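Local coordinates for 3-Hydroxyacyl-CoA dehydrogenase (Ralstonia eutropha H16, PDB 4PZC), which catalyses the NAD-dependent interconversion of (S)-3-hydroxyacyl-CoA and 3-oxoacyl-CoA, with (S)-3-hydroxybutyryl-CoA as a substrate, at residues Ile34-Val39 and Gly73-Asp78. Residues are numbered along the deposited sequence; the frame is centred on the assembly and turned at random.
Sequences ISDAAV and GSTSYD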
# COMPACT_ATOMS: atom_id res chain seq x y z
N ILE A 34 17.67 -26.21 -20.17
CA ILE A 34 18.96 -26.88 -20.46
C ILE A 34 19.06 -28.39 -20.22
O ILE A 34 19.83 -29.04 -20.91
CB ILE A 34 20.18 -26.17 -19.79
CG1 ILE A 34 19.98 -26.05 -18.27
CG2 ILE A 34 20.45 -24.83 -20.48
CD1 ILE A 34 21.22 -25.58 -17.53
N SER A 35 18.31 -28.96 -19.27
CA SER A 35 18.28 -30.44 -19.11
C SER A 35 16.88 -31.04 -19.36
O SER A 35 15.89 -30.32 -19.47
CB SER A 35 18.83 -30.88 -17.73
OG SER A 35 18.08 -30.38 -16.63
N ASP A 36 16.82 -32.37 -19.47
CA ASP A 36 15.53 -33.08 -19.47
C ASP A 36 15.02 -33.15 -18.04
O ASP A 36 13.82 -33.25 -17.80
CB ASP A 36 15.62 -34.48 -20.11
CG ASP A 36 15.03 -34.54 -21.53
OD1 ASP A 36 15.45 -33.77 -22.41
OD2 ASP A 36 14.14 -35.38 -21.76
N ALA A 37 15.96 -33.10 -17.09
CA ALA A 37 15.64 -32.95 -15.67
C ALA A 37 14.84 -31.65 -15.43
O ALA A 37 13.83 -31.63 -14.71
CB ALA A 37 16.92 -32.96 -14.84
N ALA A 38 15.29 -30.57 -16.07
CA ALA A 38 14.68 -29.25 -15.92
C ALA A 38 13.28 -29.18 -16.53
O ALA A 38 12.34 -28.70 -15.89
CB ALA A 38 15.58 -28.19 -16.54
N VAL A 39 13.16 -29.64 -17.78
CA VAL A 39 11.90 -29.56 -18.52
C VAL A 39 10.78 -30.30 -17.79
O VAL A 39 9.73 -29.72 -17.50
CB VAL A 39 12.04 -30.13 -19.96
CG1 VAL A 39 10.68 -30.22 -20.65
CG2 VAL A 39 13.00 -29.29 -20.79
N GLY A 73 7.34 -29.74 -24.36
CA GLY A 73 8.58 -29.34 -23.67
C GLY A 73 9.85 -29.98 -24.22
O GLY A 73 9.99 -31.19 -24.14
N SER A 74 10.77 -29.16 -24.75
CA SER A 74 11.99 -29.63 -25.45
C SER A 74 13.31 -29.12 -24.82
O SER A 74 13.28 -28.30 -23.92
CB SER A 74 11.93 -29.17 -26.91
OG SER A 74 13.14 -29.44 -27.62
N THR A 75 14.45 -29.64 -25.30
CA THR A 75 15.77 -29.05 -25.00
C THR A 75 16.43 -28.48 -26.26
O THR A 75 17.51 -27.90 -26.19
CB THR A 75 16.77 -30.05 -24.35
OG1 THR A 75 17.24 -30.99 -25.31
CG2 THR A 75 16.12 -30.80 -23.20
N SER A 76 15.78 -28.67 -27.41
CA SER A 76 16.27 -28.13 -28.67
C SER A 76 15.65 -26.76 -28.78
O SER A 76 14.44 -26.60 -28.69
CB SER A 76 15.82 -28.98 -29.85
OG SER A 76 15.66 -30.34 -29.45
N TYR A 77 16.49 -25.78 -29.01
CA TYR A 77 16.05 -24.40 -29.03
C TYR A 77 15.65 -24.06 -30.46
O TYR A 77 15.12 -22.97 -30.72
CB TYR A 77 17.14 -23.49 -28.47
CG TYR A 77 17.90 -24.15 -27.35
CD1 TYR A 77 18.97 -25.04 -27.63
CD2 TYR A 77 17.56 -23.93 -26.02
CE1 TYR A 77 19.67 -25.66 -26.62
CE2 TYR A 77 18.26 -24.56 -24.99
CZ TYR A 77 19.32 -25.42 -25.30
OH TYR A 77 20.03 -26.05 -24.30
N ASP A 78 15.91 -24.99 -31.38
CA ASP A 78 15.34 -24.95 -32.73
C ASP A 78 13.82 -25.15 -32.72
O ASP A 78 13.14 -24.73 -33.65
CB ASP A 78 16.02 -25.97 -33.65
CG ASP A 78 17.37 -25.47 -34.19
OD1 ASP A 78 17.36 -24.73 -35.20
OD2 ASP A 78 18.43 -25.82 -33.60
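Val-39 and Thr-75 each have the largest share of their own segment in this surface contact of the Rossmann-type NAD-binding domain. It joins the start of helix 36-54 to the loop that leaves the edge strand 71-72. No hydrogen bond crosses between the two segments. Val-39 is the buried residue, and its two methyls divide the work. CG1 lies anti to the backbone N (chi1 172°) and rests on the carbonyl group of Gly-73, 3.7 Å from its C atom. CG2 meets the next carbonyl, with Ser-74 O 3.3 Å away.

Thr-75 points its methyl back at the helix start. CG2 sits 3.8 Å from Ser-35 O and also touches the carboxylate of Asp-36, whose side chain runs across it at about a right angle. Ile-34 CG2 lies 4.0 Å from Tyr-77 OH.

Each segment also has a serine that bonds to its own backbone. Ser-35 is the N-cap of helix 36-54: its OG accepts from Ala-38 N at 2.9 Å, a bent bond of 139°. In the loop, Ser-74 OG accepts from Ser-76 N, an ST turn with Thr-75 as its middle residue, and is also hydrogen-bonded to Asp-79 OD2.

Asp-33, an NAD-binding residue, directly precedes segment 34-39, and both Ala-38 and Val-39 touch it. The contact thus lies beside a residue that binds NAD, although no cofactor is bound to this chain. Within the loop, Thr-75 O lies 3.1 Å above the plane of the Tyr-77 ring, displaced toward its rim.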